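Local structure of pectate lyase (Bacillus subtilis, 5AMV) at residues R120-I125 with G142-I147; Q182-T187 with Q225-N230. The protein cleaves polygalacturonate by calcium-dependent elimination, giving oligosaccharides with unsaturated galacturonosyl groups at their non-reducing ends. All blocks are in the same frame, centred on the assembly; numbering follows the deposited sequence. Where two conformers were deposited one is given.

How the contacts relate
Contacts 1 and 2 are the two outer pairings of a parallel four-strand sheet, ordered 122-124, 144-147, 186-189, 226-229, and their centres lie about 10 Å apart. The pairing of 144-147 with 186-189 joins them: Phe145 O lies 2.8 Å from Thr187 N and Ile147 N 2.8 Å from Thr187 O, both probable hydrogen bonds. Contact 2 carries two of the three calcium-binding aspartates, whereas contact 1 lies next to it in the same sheet, the side chain of Asn144 about 4 Å from that of Asp184 and about 7 Å from the calcium ion. Arg279, the probable active-site residue, is about 6 Å from Asp227, side chain to side chain, and a bound galacturonate about 11 Å.

Contact 1: residues R120-I125 with G142-I147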
ATOM      1  N   ARG A 120      -5.707  18.483  -0.775  1.00  7.68           N
ATOM      2  CA  ARG A 120      -4.757  18.581  -1.890  0.50  6.94           C
ATOM      3  C   ARG A 120      -4.217  17.221  -2.324  1.00  7.92           C
ATOM      4  O   ARG A 120      -4.077  16.938  -3.503  1.00  8.30           O
ATOM      5  CB  ARG A 120      -3.579  19.495  -1.536  0.50  7.75           C
ATOM      6  CG  ARG A 120      -4.005  20.873  -1.027  0.50  8.14           C
ATOM      7  CD  ARG A 120      -5.071  21.455  -1.961  0.50 11.58           C
ATOM      8  NE  ARG A 120      -4.518  21.862  -3.248  0.50  9.61           N
ATOM      9  CZ  ARG A 120      -5.230  22.479  -4.188  0.50 11.15           C
ATOM     10  NH1 ARG A 120      -6.508  22.736  -3.973  0.50 10.13           N
ATOM     11  NH2 ARG A 120      -4.665  22.852  -5.328  0.50 10.34           N
ATOM     12  N   VAL A 121      -3.889  16.374  -1.352  1.00  6.02           N
ATOM     13  CA  VAL A 121      -3.107  15.192  -1.728  1.00  6.92           C
ATOM     14  C   VAL A 121      -3.892  13.939  -2.072  1.00  8.17           C
ATOM     15  O   VAL A 121      -3.354  13.069  -2.775  1.00  8.43           O
ATOM     16  CB  VAL A 121      -2.093  14.801  -0.629  1.00  6.52           C
ATOM     17  CG1 VAL A 121      -1.114  15.955  -0.330  1.00  4.81           C
ATOM     18  CG2 VAL A 121      -2.789  14.316   0.654  1.00  8.81           C
ATOM     19  N   MET A 122      -5.131  13.836  -1.579  1.00  8.28           N
ATOM     20  CA  MET A 122      -5.934  12.653  -1.819  0.62  9.19           C
ATOM     21  C   MET A 122      -6.877  12.891  -3.001  1.00  9.02           C
ATOM     22  O   MET A 122      -7.571  13.878  -3.029  1.00  9.90           O
ATOM     23  CB  MET A 122      -6.709  12.263  -0.562  0.62 10.07           C
ATOM     24  CG  MET A 122      -7.109  10.787  -0.573  0.62 12.80           C
ATOM     25  SD  MET A 122      -7.857  10.309   0.985  0.62 18.08           S
ATOM     26  CE  MET A 122      -6.580  10.626   2.157  0.62 14.25           C
ATOM     27  N   VAL A 123      -6.874  11.968  -3.970  1.00  9.28           N
ATOM     28  CA  VAL A 123      -7.848  12.034  -5.084  1.00  9.30           C
ATOM     29  C   VAL A 123      -8.499  10.675  -5.264  1.00  9.85           C
ATOM     30  O   VAL A 123      -7.806   9.627  -5.120  1.00 10.80           O
ATOM     31  CB  VAL A 123      -7.224  12.506  -6.430  1.00 10.33           C
ATOM     32  CG1 VAL A 123      -6.897  13.990  -6.330  1.00  9.96           C
ATOM     33  CG2 VAL A 123      -5.964  11.613  -6.815  1.00  8.70           C
ATOM     34  N   ASP A 124      -9.789  10.680  -5.597  1.00  9.50           N
ATOM     35  CA  ASP A 124     -10.523   9.440  -5.874  1.00 10.04           C
ATOM     36  C   ASP A 124     -10.423   9.070  -7.326  1.00  9.47           C
ATOM     37  O   ASP A 124     -10.577   9.913  -8.231  1.00  9.88           O
ATOM     38  CB  ASP A 124     -11.994   9.530  -5.474  1.00 11.07           C
ATOM     39  CG  ASP A 124     -12.199   9.709  -3.948  1.00 13.67           C
ATOM     40  OD1 ASP A 124     -11.309   9.416  -3.100  1.00 13.52           O
ATOM     41  OD2 ASP A 124     -13.288  10.173  -3.571  1.00 15.36           O
ATOM     42  N   ILE A 125     -10.156   7.785  -7.551  1.00  8.74           N
ATOM     43  CA  ILE A 125     -10.079   7.253  -8.907  1.00  8.23           C
ATOM     44  C   ILE A 125     -11.446   6.638  -9.262  1.00  9.36           C
ATOM     45  O   ILE A 125     -11.872   5.653  -8.620  1.00 10.10           O
ATOM     46  CB  ILE A 125      -8.972   6.183  -9.058  1.00  8.20           C
ATOM     47  CG1 ILE A 125      -7.665   6.636  -8.338  1.00  6.95           C
ATOM     48  CG2 ILE A 125      -8.788   5.844 -10.559  1.00  8.99           C
ATOM     49  CD1 ILE A 125      -7.055   8.027  -8.798  1.00  7.18           C
ATOM     50  N   GLY A 142       3.905  12.761  -3.023  1.00  7.25           N
ATOM     51  CA  GLY A 142       3.019  13.271  -1.956  1.00  6.97           C
ATOM     52  C   GLY A 142       1.553  12.839  -2.041  1.00  6.67           C
ATOM     53  O   GLY A 142       0.816  13.005  -1.079  1.00  6.31           O
ATOM     54  N   GLY A 143       1.151  12.254  -3.173  1.00  6.36           N
ATOM     55  CA  GLY A 143      -0.249  11.936  -3.421  1.00  6.77           C
ATOM     56  C   GLY A 143      -0.724  10.612  -2.821  1.00  6.19           C
ATOM     57  O   GLY A 143       0.080   9.700  -2.575  1.00  7.06           O
ATOM     58  N   ASN A 144      -2.022  10.537  -2.623  1.00  6.28           N
ATOM     59  CA  ASN A 144      -2.678   9.303  -2.151  1.00  6.90           C
ATOM     60  C   ASN A 144      -3.827   9.081  -3.092  1.00  7.71           C
ATOM     61  O   ASN A 144      -4.802   9.850  -3.078  1.00  8.81           O
ATOM     62  CB  ASN A 144      -3.141   9.518  -0.704  1.00  6.37           C
ATOM     63  CG  ASN A 144      -3.837   8.279  -0.080  1.00  7.71           C
ATOM     64  OD1 ASN A 144      -4.196   7.263  -0.734  1.00 10.51           O
ATOM     65  ND2 ASN A 144      -4.004   8.369   1.186  1.00  5.34           N
ATOM     66  N   PHE A 145      -3.718   8.067  -3.961  1.00  6.96           N
ATOM     67  CA  PHE A 145      -4.851   7.693  -4.829  1.00  7.09           C
ATOM     68  C   PHE A 145      -5.801   6.827  -4.004  1.00  7.69           C
ATOM     69  O   PHE A 145      -5.355   5.855  -3.407  1.00  8.31           O
ATOM     70  CB  PHE A 145      -4.399   6.877  -6.052  1.00  6.74           C
ATOM     71  CG  PHE A 145      -3.722   7.671  -7.151  1.00  7.77           C
ATOM     72  CD1 PHE A 145      -3.406   9.025  -7.006  1.00  7.61           C
ATOM     73  CD2 PHE A 145      -3.325   6.992  -8.322  1.00 11.53           C
ATOM     74  CE1 PHE A 145      -2.739   9.741  -8.044  1.00  9.10           C
ATOM     75  CE2 PHE A 145      -2.669   7.685  -9.363  1.00 10.30           C
ATOM     76  CZ  PHE A 145      -2.370   9.047  -9.215  1.00  8.24           C
ATOM     77  N   GLN A 146      -7.097   7.181  -3.958  1.00  7.83           N
ATOM     78  CA  GLN A 146      -8.076   6.320  -3.267  1.00  6.65           C
ATOM     79  C   GLN A 146      -8.977   5.667  -4.307  1.00  8.74           C
ATOM     80  O   GLN A 146      -9.440   6.339  -5.223  1.00  8.92           O
ATOM     81  CB  GLN A 146      -8.922   7.142  -2.257  1.00  8.08           C
ATOM     82  CG  GLN A 146      -9.929   6.229  -1.588  1.00  8.42           C
ATOM     83  CD  GLN A 146     -10.673   6.826  -0.402  1.00 13.06           C
ATOM     84  OE1 GLN A 146     -10.665   6.232   0.696  1.00 16.21           O
ATOM     85  NE2 GLN A 146     -11.358   7.963  -0.614  1.00 14.61           N
ATOM     86  N   ILE A 147      -9.178   4.357  -4.195  1.00  9.10           N
ATOM     87  CA  ILE A 147     -10.033   3.656  -5.138  1.00  8.48           C
ATOM     88  C   ILE A 147     -11.201   3.048  -4.371  1.00  8.15           C
ATOM     89  O   ILE A 147     -11.015   2.083  -3.619  1.00  8.24           O
ATOM     90  CB  ILE A 147      -9.271   2.566  -5.998  1.00  8.89           C
ATOM     91  CG1 ILE A 147      -8.013   3.154  -6.635  1.00  9.26           C
ATOM     92  CG2 ILE A 147     -10.236   1.991  -7.039  1.00  9.95           C
ATOM     93  CD1 ILE A 147      -6.970   2.058  -7.097  1.00 10.19           C
TER
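Gln146 lies alongside Asp124, both side chains pointing the same way, and its amide reaches the carboxylate through a straight hydrogen bond, NE2 to Asp124 OD1, 2.9 Å. The glutamine chain is extended, with CG opposite the backbone N (chi1 179°). NE2 meets OD1 on its syn side but 32° out of the carboxylate plane. At the other end of the amide, OE1 accepts a bond from Asn189 ND2, and the two bonds together hold the amide's rotation. With an alanine at Asp124, NE2 would probably lose this acceptor and the amide, held then by OE1 alone, would be freer to turn. The backbone of Gln146 bonds on both sides of Asp124: its N donates to Val123 O (2.8 Å), and its O accepts from Ile125 N (2.8 Å). Two residues earlier Asn144 brackets Met122 in the same way, its N bonding Val121 O (2.9 Å) and its O accepting Val123 N (3.1 Å). On the sheet face bearing Phe145, the methyl CD1 of Ile125 sits over one face of the ring in a CH-pi contact, offset toward the rim near CG and 24° off the normal. Val123 CG2 approaches the same ring obliquely, 3.6 Å from Phe145 CD1, while Ile125 CG1 packs 3.9 Å from Ile147 CG1. Phe159 meets the Phe145 ring edge-to-face; Leu41 of helix 38-45 packs on Phe145, and Leu45 on Val123 and Ile125. In-register parallel pairing, here starting directly after helix 105-121, with apolar side chains stacked on one face, is characteristic of the right-handed parallel beta-helix of polysaccharide lyase family 1.

Contact 2: residues Q182-T187 with Q225-N230; sequences QYDNIT and QTDASN. With CA (calcium ion), chain C.
Asp184 (chi1 -54°) and Asp227 (chi1 -72°) both place CG opposite their own carbonyl carbon, and from these rotamers the two carboxylates converge on one calcium ion at the side of the parallel beta-helix. The side chains cross at about a right angle, and the carboxylate planes are turned 72° apart. Asp184 is bidentate, with OD1 at 2.3 Å and OD2 at 2.4 Å from calcium; Asp227 uses OD2 alone, 2.3 Å from the metal. Asp184 OD1 and Asp227 OD2 lie only 3.1 Å apart, a closeness the shared cation probably makes tolerable. One oxygen of Asp223 and three waters bring the coordination to seven, one of these waters also donating to Gln182 O. The second oxygen of Asp227, OD1, is held by the backbone N of Ile250, and Asp184 OD1 also accepts from Gly224 N. The strands pair in parallel beside the metal site: Ile186 N donates to Gln225 O (2.8 Å), and Asp227 N to Ile186 O (3.0 Å). Away from the metal, the side chains of Asn185 and Gln225 run side by side, and one water joins them, 2.7 Å from Asn185 OD1 and 2.9 Å from Gln225 NE2, while Gln225 OE1 bonds Ser248 OG.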
ATOM      1  N   GLN A 182      -2.273   9.648   7.842  1.00  9.58           N
ATOM      2  CA  GLN A 182      -3.463   9.327   7.053  1.00 11.30           C
ATOM      3  C   GLN A 182      -3.215   8.850   5.627  1.00 11.10           C
ATOM      4  O   GLN A 182      -4.173   8.335   5.020  1.00 13.16           O
ATOM      5  CB  GLN A 182      -4.415  10.531   6.981  1.00 11.79           C
ATOM      6  CG  GLN A 182      -5.192  10.777   8.264  1.00 20.55           C
ATOM      7  CD  GLN A 182      -6.075   9.585   8.660  1.00 28.39           C
ATOM      8  OE1 GLN A 182      -6.979   9.183   7.906  1.00 33.18           O
ATOM      9  NE2 GLN A 182      -5.820   9.024   9.847  1.00 27.30           N
ATOM     10  N   TYR A 183      -2.019   9.067   5.059  1.00  8.96           N
ATOM     11  CA  TYR A 183      -1.903   8.886   3.595  1.00  7.35           C
ATOM     12  C   TYR A 183      -1.131   7.663   3.241  1.00  7.99           C
ATOM     13  O   TYR A 183      -0.031   7.455   3.744  1.00  9.77           O
ATOM     14  CB  TYR A 183      -1.262  10.123   2.888  1.00  6.82           C
ATOM     15  CG  TYR A 183      -1.925  11.376   3.363  1.00  6.10           C
ATOM     16  CD1 TYR A 183      -3.304  11.540   3.209  1.00  7.41           C
ATOM     17  CD2 TYR A 183      -1.194  12.362   4.043  1.00  6.13           C
ATOM     18  CE1 TYR A 183      -3.947  12.649   3.726  1.00  6.82           C
ATOM     19  CE2 TYR A 183      -1.824  13.484   4.550  1.00  9.15           C
ATOM     20  CZ  TYR A 183      -3.177  13.634   4.392  1.00  4.31           C
ATOM     21  OH  TYR A 183      -3.805  14.717   4.971  1.00  6.30           O
ATOM     22  N   ASP A 184      -1.712   6.883   2.340  1.00  6.40           N
ATOM     23  CA  ASP A 184      -0.990   5.788   1.698  1.00  6.15           C
ATOM     24  C   ASP A 184      -0.636   6.284   0.285  1.00  6.71           C
ATOM     25  O   ASP A 184      -1.169   7.314  -0.158  1.00  7.37           O
ATOM     26  CB  ASP A 184      -1.943   4.602   1.554  1.00  6.33           C
ATOM     27  CG  ASP A 184      -2.595   4.177   2.851  1.00  8.45           C
ATOM     28  OD1 ASP A 184      -1.976   4.213   3.932  1.00 11.08           O
ATOM     29  OD2 ASP A 184      -3.758   3.698   2.805  1.00 10.47           O
ATOM     30  N   ASN A 185       0.177   5.532  -0.478  1.00  4.98           N
ATOM     31  CA  ASN A 185       0.303   5.856  -1.915  1.00  5.58           C
ATOM     32  C   ASN A 185      -0.995   5.491  -2.658  1.00  5.53           C
ATOM     33  O   ASN A 185      -1.512   6.296  -3.439  1.00  6.19           O
ATOM     34  CB  ASN A 185       1.520   5.141  -2.529  1.00  5.80           C
ATOM     35  CG  ASN A 185       2.758   5.362  -1.704  1.00  6.64           C
ATOM     36  OD1 ASN A 185       3.275   4.411  -1.083  1.00  7.03           O
ATOM     37  ND2 ASN A 185       3.269   6.617  -1.674  1.00  7.74           N
ATOM     38  N   ILE A 186      -1.533   4.299  -2.365  1.00  6.19           N
ATOM     39  CA  ILE A 186      -2.811   3.871  -2.945  1.00  6.31           C
ATOM     40  C   ILE A 186      -3.633   3.191  -1.831  1.00  6.52           C
ATOM     41  O   ILE A 186      -3.136   2.281  -1.143  1.00  6.69           O
ATOM     42  CB  ILE A 186      -2.617   2.850  -4.102  1.00  6.32           C
ATOM     43  CG1 ILE A 186      -1.792   3.463  -5.232  1.00  6.22           C
ATOM     44  CG2 ILE A 186      -3.999   2.344  -4.637  1.00  7.60           C
ATOM     45  CD1 ILE A 186      -1.379   2.432  -6.303  1.00  6.05           C
ATOM     46  N   THR A 187      -4.862   3.690  -1.643  1.00  7.96           N
ATOM     47  CA  THR A 187      -5.762   3.164  -0.653  1.00  8.29           C
ATOM     48  C   THR A 187      -6.957   2.554  -1.400  1.00  9.76           C
ATOM     49  O   THR A 187      -7.713   3.279  -2.034  1.00 10.16           O
ATOM     50  CB  THR A 187      -6.285   4.309   0.284  1.00  8.30           C
ATOM     51  OG1 THR A 187      -5.195   5.043   0.876  1.00 10.92           O
ATOM     52  CG2 THR A 187      -7.171   3.710   1.357  1.00  9.64           C
ATOM     53  N   GLN A 225       1.543   1.689   1.687  1.00  6.27           N
ATOM     54  CA  GLN A 225       1.923   1.851   0.289  1.00  4.95           C
ATOM     55  C   GLN A 225       0.714   1.471  -0.564  1.00  6.29           C
ATOM     56  O   GLN A 225       0.192   2.312  -1.290  1.00  7.97           O
ATOM     57  CB  GLN A 225       3.153   0.976  -0.023  1.00  5.77           C
ATOM     58  CG  GLN A 225       4.294   1.429   0.877  1.00  6.36           C
ATOM     59  CD  GLN A 225       5.576   0.711   0.530  1.00  5.79           C
ATOM     60  OE1 GLN A 225       5.710  -0.472   0.736  1.00  7.31           O
ATOM     61  NE2 GLN A 225       6.528   1.462  -0.018  1.00  7.02           N
ATOM     62  N   THR A 226       0.281   0.229  -0.464  1.00  5.79           N
ATOM     63  CA  THR A 226      -0.909  -0.252  -1.161  1.00  5.02           C
ATOM     64  C   THR A 226      -1.764  -0.999  -0.119  1.00  5.78           C
ATOM     65  O   THR A 226      -1.503  -2.163   0.187  1.00  7.48           O
ATOM     66  CB  THR A 226      -0.555  -1.173  -2.361  1.00  5.83           C
ATOM     67  OG1 THR A 226       0.318  -2.243  -1.917  1.00  6.72           O
ATOM     68  CG2 THR A 226       0.185  -0.394  -3.472  1.00  5.98           C
ATOM     69  N   ASP A 227      -2.772  -0.317   0.398  1.00  5.93           N
ATOM     70  CA  ASP A 227      -3.624  -0.894   1.454  1.00  6.01           C
ATOM     71  C   ASP A 227      -5.007  -1.206   0.889  1.00  6.73           C
ATOM     72  O   ASP A 227      -5.462  -0.605  -0.117  1.00  7.76           O
ATOM     73  CB  ASP A 227      -3.768   0.099   2.625  1.00  7.07           C
ATOM     74  CG  ASP A 227      -2.496   0.236   3.448  1.00  7.58           C
ATOM     75  OD1 ASP A 227      -1.542  -0.587   3.305  1.00  7.97           O
ATOM     76  OD2 ASP A 227      -2.483   1.164   4.284  1.00  9.46           O
ATOM     77  N   ALA A 228      -5.698  -2.143   1.535  1.00  6.10           N
ATOM     78  CA  ALA A 228      -7.055  -2.535   1.122  1.00  6.82           C
ATOM     79  C   ALA A 228      -7.934  -2.761   2.345  1.00  6.77           C
ATOM     80  O   ALA A 228      -7.538  -3.434   3.251  1.00  8.08           O
ATOM     81  CB  ALA A 228      -7.026  -3.777   0.234  1.00  6.01           C
ATOM     82  N   SER A 229      -9.111  -2.129   2.360  1.00  8.55           N
ATOM     83  CA  SER A 229     -10.014  -2.158   3.508  0.50  8.59           C
ATOM     84  C   SER A 229     -11.456  -2.109   3.038  1.00  9.35           C
ATOM     85  O   SER A 229     -11.741  -1.937   1.848  1.00  8.83           O
ATOM     86  CB  SER A 229      -9.768  -0.952   4.428  0.50  9.16           C
ATOM     87  OG  SER A 229      -8.423  -0.901   4.865  0.50 11.27           O
ATOM     88  N   ASN A 230     -12.376  -2.262   3.990  1.00  9.54           N
ATOM     89  CA  ASN A 230     -13.809  -2.049   3.770  1.00 10.70           C
ATOM     90  C   ASN A 230     -14.427  -2.804   2.581  1.00  9.73           C
ATOM     91  O   ASN A 230     -15.105  -2.238   1.690  1.00 10.70           O
ATOM     92  CB  ASN A 230     -14.102  -0.546   3.760  1.00 10.76           C
ATOM     93  CG  ASN A 230     -13.671   0.133   5.061  1.00 13.57           C
ATOM     94  OD1 ASN A 230     -13.730  -0.472   6.133  1.00 16.78           O
ATOM     95  ND2 ASN A 230     -13.191   1.372   4.960  1.00 19.26           N
TER
HETATM   96 CA    CA C 401      -3.605   3.043   5.109  0.50  8.66          CA
HETATM   97  O   HOH W   1      -4.612   5.119   5.525  1.00 13.89           O
HETATM   98  O   HOH W   2       5.818   4.313  -0.185  1.00  7.87           O
HETATM   99  O   HOH W   3      -3.776   1.648   6.986  1.00 19.17           O
HETATM  100  O   HOH W   4      -5.669   2.077   4.675  1.00 15.19           O